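Local coordinates for protein peptidoglycan glycosyltransferase (Burkholderia ambifaria, PDB 5UY7) that belongs to the penicillin-binding proteins and carries a transpeptidase-family domain of the beta-lactamase-like clan, at residues F299-T307 with R374-Y382; V286-G297 with D308-G318. All coordinates share one frame; numbering follows the deposited sequence.

Interaction 1: residues F299-T307 with R374-Y382; sequences FVLDGAPIT and RIEQATMSY. With SO4 (sulfate ion), chain E.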
loop_
_atom_site.group_PDB
_atom_site.type_symbol
_atom_site.label_atom_id
_atom_site.label_comp_id
_atom_site.label_asym_id
_atom_site.label_seq_id
_atom_site.Cartn_x
_atom_site.Cartn_y
_atom_site.Cartn_z
ATOM N N PHE A 299 8.997 16.038 16.581
ATOM C CA PHE A 299 10.139 16.461 15.786
ATOM C C PHE A 299 9.801 17.789 15.121
ATOM O O PHE A 299 8.629 18.100 14.889
ATOM C CB PHE A 299 10.496 15.385 14.744
ATOM C CG PHE A 299 11.778 15.639 13.998
ATOM C CD1 PHE A 299 12.981 15.779 14.669
ATOM C CD2 PHE A 299 11.783 15.665 12.611
ATOM C CE1 PHE A 299 14.162 15.986 13.972
ATOM C CE2 PHE A 299 12.959 15.869 11.908
ATOM C CZ PHE A 299 14.149 16.030 12.589
ATOM N N VAL A 300 10.831 18.584 14.841
ATOM C CA VAL A 300 10.665 19.853 14.143
ATOM C C VAL A 300 11.615 19.875 12.958
ATOM O O VAL A 300 12.811 19.607 13.110
ATOM C CB VAL A 300 10.919 21.064 15.064
ATOM C CG1 VAL A 300 10.776 22.347 14.275
ATOM C CG2 VAL A 300 9.949 21.051 16.226
ATOM N N LEU A 301 11.079 20.178 11.780
ATOM C CA LEU A 301 11.862 20.248 10.551
ATOM C C LEU A 301 11.546 21.571 9.878
ATOM O O LEU A 301 10.404 21.803 9.470
ATOM C CB LEU A 301 11.544 19.077 9.622
ATOM C CG LEU A 301 12.318 19.092 8.304
ATOM C CD1 LEU A 301 13.809 19.052 8.579
ATOM C CD2 LEU A 301 11.913 17.919 7.443
ATOM N N ASP A 302 12.554 22.437 9.774
ATOM C CA ASP A 302 12.386 23.767 9.191
ATOM C C ASP A 302 11.194 24.494 9.809
ATOM O O ASP A 302 10.376 25.099 9.115
ATOM C CB ASP A 302 12.255 23.682 7.671
ATOM C CG ASP A 302 13.515 23.164 7.014
ATOM O OD1 ASP A 302 14.597 23.304 7.625
ATOM O OD2 ASP A 302 13.429 22.617 5.895
ATOM N N GLY A 303 11.090 24.418 11.134
ATOM C CA GLY A 303 10.026 25.074 11.860
ATOM C C GLY A 303 8.698 24.349 11.879
ATOM O O GLY A 303 7.786 24.790 12.590
ATOM N N ALA A 304 8.552 23.256 11.131
ATOM C CA ALA A 304 7.250 22.604 11.112
ATOM C C ALA A 304 7.260 21.353 11.979
ATOM O O ALA A 304 8.272 20.643 12.037
ATOM C CB ALA A 304 6.849 22.228 9.686
ATOM N N PRO A 305 6.157 21.068 12.665
ATOM C CA PRO A 305 6.125 19.909 13.557
ATOM C C PRO A 305 5.789 18.633 12.806
ATOM O O PRO A 305 4.872 18.585 11.980
ATOM C CB PRO A 305 5.021 20.269 14.557
ATOM C CG PRO A 305 4.073 21.100 13.753
ATOM C CD PRO A 305 4.924 21.873 12.761
ATOM N N ILE A 306 6.550 17.586 13.105
ATOM C CA ILE A 306 6.279 16.241 12.626
ATOM C C ILE A 306 6.064 15.371 13.856
ATOM O O ILE A 306 6.852 15.433 14.807
ATOM C CB ILE A 306 7.428 15.728 11.745
ATOM C CG1 ILE A 306 7.599 16.686 10.559
ATOM C CG2 ILE A 306 7.142 14.317 11.264
ATOM C CD1 ILE A 306 8.820 16.435 9.715
ATOM N N THR A 307 4.987 14.588 13.852
ATOM C CA THR A 307 4.480 13.967 15.068
ATOM C C THR A 307 4.213 12.484 14.853
ATOM O O THR A 307 3.649 12.092 13.825
ATOM C CB THR A 307 3.184 14.658 15.516
ATOM O OG1 THR A 307 3.428 16.058 15.694
ATOM C CG2 THR A 307 2.680 14.069 16.813
ATOM N N ARG A 374 12.043 21.230 1.565
ATOM C CA ARG A 374 12.487 20.117 2.400
ATOM C C ARG A 374 11.336 19.557 3.232
ATOM O O ARG A 374 11.197 18.332 3.380
ATOM C CB ARG A 374 13.650 20.561 3.290
ATOM C CG ARG A 374 14.429 19.394 3.858
ATOM C CD ARG A 374 15.796 19.810 4.372
ATOM N NE ARG A 374 15.705 20.733 5.499
ATOM C CZ ARG A 374 16.612 20.812 6.467
ATOM N NH1 ARG A 374 17.671 20.012 6.449
ATOM N NH2 ARG A 374 16.457 21.680 7.459
ATOM N N ILE A 375 10.473 20.435 3.747
ATOM C CA ILE A 375 9.318 19.962 4.503
ATOM C C ILE A 375 8.356 19.186 3.606
ATOM O O ILE A 375 7.672 18.266 4.070
ATOM C CB ILE A 375 8.621 21.148 5.199
ATOM C CG1 ILE A 375 7.546 20.646 6.161
ATOM C CG2 ILE A 375 8.025 22.098 4.177
ATOM C CD1 ILE A 375 8.079 19.709 7.212
ATOM N N GLU A 376 8.295 19.520 2.313
ATOM C CA GLU A 376 7.415 18.784 1.406
ATOM C C GLU A 376 7.969 17.396 1.100
ATOM O O GLU A 376 7.207 16.422 1.004
ATOM C CB GLU A 376 7.205 19.592 0.125
ATOM C CG GLU A 376 6.409 20.859 0.360
ATOM C CD GLU A 376 6.523 21.851 -0.778
ATOM O OE1 GLU A 376 7.445 21.714 -1.611
ATOM O OE2 GLU A 376 5.683 22.772 -0.838
ATOM N N GLN A 377 9.289 17.281 0.937
ATOM C CA GLN A 377 9.897 15.956 0.849
ATOM C C GLN A 377 9.569 15.131 2.088
ATOM O O GLN A 377 9.269 13.932 1.988
ATOM C CB GLN A 377 11.411 16.080 0.663
ATOM C CG GLN A 377 12.121 14.730 0.589
ATOM C CD GLN A 377 13.599 14.863 0.294
ATOM O OE1 GLN A 377 14.059 15.913 -0.144
ATOM N NE2 GLN A 377 14.356 13.798 0.545
ATOM N N ALA A 378 9.586 15.769 3.263
ATOM C CA ALA A 378 9.262 15.059 4.499
ATOM C C ALA A 378 7.822 14.554 4.496
ATOM O O ALA A 378 7.572 13.368 4.747
ATOM C CB ALA A 378 9.503 15.961 5.707
ATOM N N THR A 379 6.854 15.435 4.233
ATOM C CA THR A 379 5.465 14.985 4.296
ATOM C C THR A 379 5.188 13.901 3.259
ATOM O O THR A 379 4.428 12.965 3.524
ATOM C CB THR A 379 4.490 16.153 4.120
ATOM O OG1 THR A 379 4.567 16.665 2.784
ATOM C CG2 THR A 379 4.809 17.261 5.112
ATOM N N MET A 380 5.804 13.998 2.075
ATOM C CA MET A 380 5.600 12.949 1.078
ATOM C C MET A 380 6.143 11.615 1.564
ATOM O O MET A 380 5.581 10.565 1.232
ATOM C CB MET A 380 6.250 13.331 -0.253
ATOM C CG MET A 380 5.418 14.296 -1.090
ATOM S SD MET A 380 6.230 14.739 -2.644
ATOM C CE MET A 380 6.797 16.394 -2.283
ATOM N N SER A 381 7.202 11.639 2.383
ATOM C CA SER A 381 7.775 10.402 2.902
ATOM C C SER A 381 6.786 9.641 3.767
ATOM O O SER A 381 6.906 8.418 3.907
ATOM C CB SER A 381 9.042 10.685 3.709
ATOM O OG SER A 381 8.766 11.141 5.026
ATOM N N TYR A 382 5.813 10.336 4.360
ATOM C CA TYR A 382 4.733 9.662 5.060
ATOM C C TYR A 382 3.385 9.903 4.389
ATOM O O TYR A 382 2.339 9.764 5.028
ATOM C CB TYR A 382 4.715 10.024 6.553
ATOM C CG TYR A 382 4.702 11.483 6.985
ATOM C CD1 TYR A 382 5.884 12.181 7.209
ATOM C CD2 TYR A 382 3.506 12.127 7.261
ATOM C CE1 TYR A 382 5.870 13.499 7.650
ATOM C CE2 TYR A 382 3.480 13.443 7.696
ATOM C CZ TYR A 382 4.662 14.124 7.887
ATOM O OH TYR A 382 4.624 15.428 8.329
HETATM S S SO4 E . 13.615 24.417 1.525
HETATM O O1 SO4 E . 14.425 23.742 0.513
HETATM O O2 SO4 E . 12.640 23.484 2.080
HETATM O O3 SO4 E . 14.479 24.895 2.602
HETATM O O4 SO4 E . 12.917 25.548 0.918
HETATM O O HOH W 1 11.233 23.110 4.139
#
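A beta hairpin, strands 298-301 and 304-307 joined by a type I' turn from Leu301 to Ala304, lies against helix 374-381, with Leu301, Ala304 and Ile306 turned to the helix. Leu301 is buried here and works through both methyls. Its CG stands anti to the backbone N (chi1 179°), and the two branches divide the work: CD2 packs on Ala378 CB at 3.6 Å, while CD1 lies over one face of the Arg374 guanidinium, toward its rim. Ile375 sends its CD1 back to the hairpin, 3.7 Å from Ala304 CB, and Ile306 CD1 closes the apolar patch on Ala378 CB (4.1 Å). Within the transpeptidase domain, the contact thus seats the hairpin on one side of the helix, whose Gln377 reaches helix 338-347 as well. At the far end Ile306 CG2 meets Tyr382 CE1 obliquely at 3.9 Å; the same tyrosine ring touches Asn326 and Thr330 of helix 326-333.

At the turn, Asp302 and Arg374 form a two-pronged salt bridge, their planes 25° apart. Arg374 NE donates to Asp302 OD2 at 3.0 Å, nearly straight, on the syn side but somewhat out of the carboxylate plane; the second prong, NH2 to OD1, is modelled so short that its length is doubtful. The bend of Arg374 at chi3 (64°) brings the guanidinium back to the carboxylate. Water 1 links Asp302 OD2 to Ile375 N (2.8 Å from the water).

Interaction 2: residues V286-G297 with D308-G318; sequences VTPNTLVETGNG and DDAGFGTLTVG. With SO4 (sulfate ion), chain C.
Strands 291-293 and 314-316 run antiparallel, their short axes 4.5 Å apart at 146°, with Val292 and Leu315 as the hydrogen-bonded pair: Val292 N gives to Leu315 O at 2.7 Å, and Leu315 N returns a bond to Val292 O. Beyond the strands, Gly313 N bonds to Gly295 O, and Asp308 N to Gly297 O.

Thr294 grips Gly313 O twice. Its OG1, placed between the backbone N and the carbonyl carbon (chi1 76°), donates in the carbonyl plane at 2.7 Å, whereas its own N comes from above that plane. Water 2 bonds to Thr294 OG1 and accepts from Phe312 N at 2.9 Å. Glu293 and Thr314 lie side by side on the other sheet face from Val292 and Leu315; Thr314 OG1 is modelled only 2.4 Å from Glu293 OE1, a bond whose length is doubtful. Gly297 has no side chain, which lets its CA come within 3.4 Å of Ala310 O. Asp308 turns its carboxylate to Ser325 and to Ile327 N, holding this end to the start of helix 326-333.

At the other end Val317 CG2 is wedged between Val286 CG2 (3.8 Å) and Val292 CG2 (4.0 Å), with Val277 and Ile332 from two helices also touching Val317. Gly318 N bonds to Pro288 O. A sulfate ion, probably from the crystallisation liquor, takes bonds from Thr287 OG1 and Asn289 N. Thr316, whose OG1 bonds to Gly319 N, is the N-cap of helix 317-323, and one strand of this two-stranded antiparallel ribbon, 314-316, passes directly into that helix of the transpeptidase domain.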
loop_
_atom_site.group_PDB
_atom_site.type_symbol
_atom_site.label_atom_id
_atom_site.label_comp_id
_atom_site.label_asym_id
_atom_site.label_seq_id
_atom_site.Cartn_x
_atom_site.Cartn_y
_atom_site.Cartn_z
ATOM N N VAL A 286 20.468 3.176 4.155
ATOM C CA VAL A 286 20.228 2.514 5.429
ATOM C C VAL A 286 20.173 1.018 5.166
ATOM O O VAL A 286 20.070 0.565 4.024
ATOM C CB VAL A 286 18.915 2.961 6.112
ATOM C CG1 VAL A 286 18.870 4.470 6.291
ATOM C CG2 VAL A 286 17.705 2.497 5.301
ATOM N N THR A 287 20.218 0.254 6.251
ATOM C CA THR A 287 19.986 -1.185 6.229
ATOM C C THR A 287 18.810 -1.471 7.151
ATOM O O THR A 287 18.399 -0.580 7.909
ATOM C CB THR A 287 21.221 -1.942 6.701
ATOM O OG1 THR A 287 21.475 -1.593 8.068
ATOM C CG2 THR A 287 22.416 -1.601 5.828
ATOM N N PRO A 288 18.254 -2.686 7.152
ATOM C CA PRO A 288 17.097 -2.932 8.026
ATOM C C PRO A 288 17.378 -2.707 9.500
ATOM O O PRO A 288 16.454 -2.361 10.249
ATOM C CB PRO A 288 16.749 -4.398 7.734
ATOM C CG PRO A 288 17.225 -4.616 6.327
ATOM C CD PRO A 288 18.497 -3.819 6.236
ATOM N N ASN A 289 18.621 -2.875 9.952
ATOM C CA ASN A 289 18.910 -2.697 11.369
ATOM C C ASN A 289 19.586 -1.370 11.687
ATOM O O ASN A 289 20.044 -1.183 12.818
ATOM C CB ASN A 289 19.761 -3.856 11.887
ATOM C CG ASN A 289 19.027 -5.170 11.828
ATOM O OD1 ASN A 289 19.524 -6.152 11.276
ATOM N ND2 ASN A 289 17.821 -5.190 12.374
ATOM N N THR A 290 19.658 -0.456 10.722
ATOM C CA THR A 290 20.068 0.912 11.018
ATOM C C THR A 290 19.154 1.518 12.075
ATOM O O THR A 290 17.933 1.368 12.015
ATOM C CB THR A 290 20.027 1.755 9.746
ATOM O OG1 THR A 290 21.028 1.286 8.832
ATOM C CG2 THR A 290 20.262 3.234 10.061
ATOM N N LEU A 291 19.754 2.203 13.049
ATOM C CA LEU A 291 18.971 2.849 14.098
ATOM C C LEU A 291 18.505 4.227 13.650
ATOM O O LEU A 291 19.255 4.981 13.020
ATOM C CB LEU A 291 19.789 2.975 15.380
ATOM C CG LEU A 291 20.232 1.650 16.003
ATOM C CD1 LEU A 291 20.924 1.900 17.332
ATOM C CD2 LEU A 291 19.050 0.706 16.177
ATOM N N VAL A 292 17.260 4.552 13.994
ATOM C CA VAL A 292 16.633 5.835 13.691
ATOM C C VAL A 292 16.055 6.367 14.994
ATOM O O VAL A 292 15.203 5.710 15.607
ATOM C CB VAL A 292 15.528 5.697 12.629
ATOM C CG1 VAL A 292 14.946 7.064 12.270
ATOM C CG2 VAL A 292 16.063 4.980 11.393
ATOM N N GLU A 293 16.505 7.546 15.409
ATOM C CA GLU A 293 16.083 8.135 16.676
ATOM C C GLU A 293 14.792 8.915 16.465
ATOM O O GLU A 293 14.784 9.914 15.738
ATOM C CB GLU A 293 17.168 9.054 17.235
ATOM C CG GLU A 293 18.518 8.372 17.422
ATOM C CD GLU A 293 18.495 7.259 18.464
ATOM O OE1 GLU A 293 17.522 7.172 19.249
ATOM O OE2 GLU A 293 19.463 6.468 18.499
ATOM N N THR A 294 13.705 8.470 17.099
ATOM C CA THR A 294 12.461 9.227 17.047
ATOM C C THR A 294 12.078 9.849 18.384
ATOM O O THR A 294 11.100 10.607 18.434
ATOM C CB THR A 294 11.297 8.355 16.531
ATOM O OG1 THR A 294 10.848 7.455 17.556
ATOM C CG2 THR A 294 11.719 7.557 15.301
ATOM N N GLY A 295 12.816 9.561 19.457
ATOM C CA GLY A 295 12.618 10.250 20.724
ATOM C C GLY A 295 11.206 10.115 21.260
ATOM O O GLY A 295 10.592 9.043 21.218
ATOM N N ASN A 296 10.674 11.227 21.773
ATOM C CA ASN A 296 9.352 11.230 22.384
ATOM C C ASN A 296 8.225 11.445 21.374
ATOM O O ASN A 296 7.119 11.814 21.772
ATOM C CB ASN A 296 9.277 12.290 23.488
ATOM C CG ASN A 296 9.437 13.714 22.962
ATOM O OD1 ASN A 296 9.614 13.942 21.760
ATOM N ND2 ASN A 296 9.361 14.685 23.872
ATOM N N GLY A 297 8.472 11.217 20.085
ATOM C CA GLY A 297 7.411 11.357 19.108
ATOM C C GLY A 297 7.086 12.772 18.701
ATOM O O GLY A 297 6.011 13.015 18.149
ATOM N N ASP A 308 4.615 11.662 15.828
ATOM C CA ASP A 308 4.223 10.261 15.882
ATOM C C ASP A 308 3.037 10.089 16.824
ATOM O O ASP A 308 2.722 10.970 17.627
ATOM C CB ASP A 308 5.384 9.375 16.341
ATOM C CG ASP A 308 6.459 9.222 15.285
ATOM O OD1 ASP A 308 6.260 9.705 14.151
ATOM O OD2 ASP A 308 7.493 8.591 15.587
ATOM N N ASP A 309 2.377 8.932 16.715
ATOM C CA ASP A 309 1.223 8.650 17.569
ATOM C C ASP A 309 1.624 8.379 19.009
ATOM O O ASP A 309 0.772 8.432 19.902
ATOM C CB ASP A 309 0.440 7.454 17.027
ATOM C CG ASP A 309 -0.318 7.785 15.761
ATOM O OD1 ASP A 309 -0.671 8.969 15.576
ATOM O OD2 ASP A 309 -0.560 6.863 14.954
ATOM N N ALA A 310 2.894 8.073 19.248
ATOM C CA ALA A 310 3.414 7.849 20.586
ATOM C C ALA A 310 4.893 8.200 20.564
ATOM O O ALA A 310 5.437 8.593 19.528
ATOM C CB ALA A 310 3.181 6.402 21.034
ATOM N N GLY A 311 5.544 8.062 21.717
ATOM C CA GLY A 311 6.984 8.235 21.795
ATOM C C GLY A 311 7.717 6.919 21.614
ATOM O O GLY A 311 7.906 6.171 22.577
ATOM N N PHE A 312 8.145 6.627 20.389
ATOM C CA PHE A 312 8.675 5.307 20.074
ATOM C C PHE A 312 10.159 5.161 20.377
ATOM O O PHE A 312 10.664 4.031 20.386
ATOM C CB PHE A 312 8.418 4.977 18.599
ATOM C CG PHE A 312 6.957 4.850 18.253
ATOM C CD1 PHE A 312 6.157 3.917 18.896
ATOM C CD2 PHE A 312 6.392 5.642 17.263
ATOM C CE1 PHE A 312 4.813 3.789 18.572
ATOM C CE2 PHE A 312 5.050 5.518 16.927
ATOM C CZ PHE A 312 4.257 4.590 17.585
ATOM N N GLY A 313 10.867 6.260 20.622
ATOM C CA GLY A 313 12.267 6.156 20.964
ATOM C C GLY A 313 13.123 5.711 19.789
ATOM O O GLY A 313 12.863 6.033 18.627
ATOM N N THR A 314 14.170 4.954 20.109
ATOM C CA THR A 314 15.088 4.460 19.094
ATOM C C THR A 314 14.481 3.245 18.410
ATOM O O THR A 314 14.122 2.266 19.076
ATOM C CB THR A 314 16.434 4.094 19.715
ATOM O OG1 THR A 314 16.920 5.195 20.490
ATOM C CG2 THR A 314 17.440 3.758 18.619
ATOM N N LEU A 315 14.359 3.311 17.087
ATOM C CA LEU A 315 13.806 2.230 16.288
ATOM C C LEU A 315 14.837 1.777 15.267
ATOM O O LEU A 315 15.683 2.560 14.829
ATOM C CB LEU A 315 12.535 2.667 15.545
ATOM C CG LEU A 315 11.352 3.123 16.401
ATOM C CD1 LEU A 315 10.223 3.650 15.522
ATOM C CD2 LEU A 315 10.888 1.962 17.276
ATOM N N THR A 316 14.766 0.509 14.882
ATOM C CA THR A 316 15.432 0.143 13.641
ATOM C C THR A 316 14.606 0.651 12.469
ATOM O O THR A 316 13.453 1.056 12.619
ATOM C CB THR A 316 15.587 -1.368 13.509
ATOM O OG1 THR A 316 14.278 -1.962 13.525
ATOM C CG2 THR A 316 16.428 -1.940 14.647
ATOM N N VAL A 317 15.201 0.602 11.274
ATOM C CA VAL A 317 14.439 0.917 10.068
ATOM C C VAL A 317 13.218 0.011 9.967
ATOM O O VAL A 317 12.122 0.465 9.628
ATOM C CB VAL A 317 15.350 0.805 8.831
ATOM C CG1 VAL A 317 14.516 0.767 7.541
ATOM C CG2 VAL A 317 16.321 1.972 8.805
ATOM N N GLY A 318 13.374 -1.272 10.302
ATOM C CA GLY A 318 12.213 -2.150 10.342
ATOM C C GLY A 318 11.181 -1.685 11.352
ATOM O O GLY A 318 9.973 -1.710 11.082
HETATM S S SO4 C . 22.157 -4.846 9.028
HETATM O O1 SO4 C . 22.746 -5.440 7.831
HETATM O O2 SO4 C . 22.326 -5.745 10.169
HETATM O O3 SO4 C . 20.729 -4.632 8.801
HETATM O O4 SO4 C . 22.818 -3.574 9.311
HETATM O O HOH W 2 8.366 8.540 18.199
#

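How the interactions relate
The two contacts interleave along the chain: strand 291-293 leads into the hairpin of interaction 1, whose second strand leads on to strand 314-316. Their centres lie about 16 Å apart, on the same side of the chain's centre, and they meet directly where Thr307 CG2 packs on Gly297 O, 3.7 Å away. Both are partly buried. Interaction 1 joins a hairpin to a helix distant in sequence, mainly by side chains, an apolar patch with an ion pair at its exposed edge. Interaction 2 pairs neighbouring segments mainly through backbone bonds, with buried valines at one end. Helix 326-333 is shared, touched by Tyr382 in the first and by Val292, Asp308 and Val317 in the second.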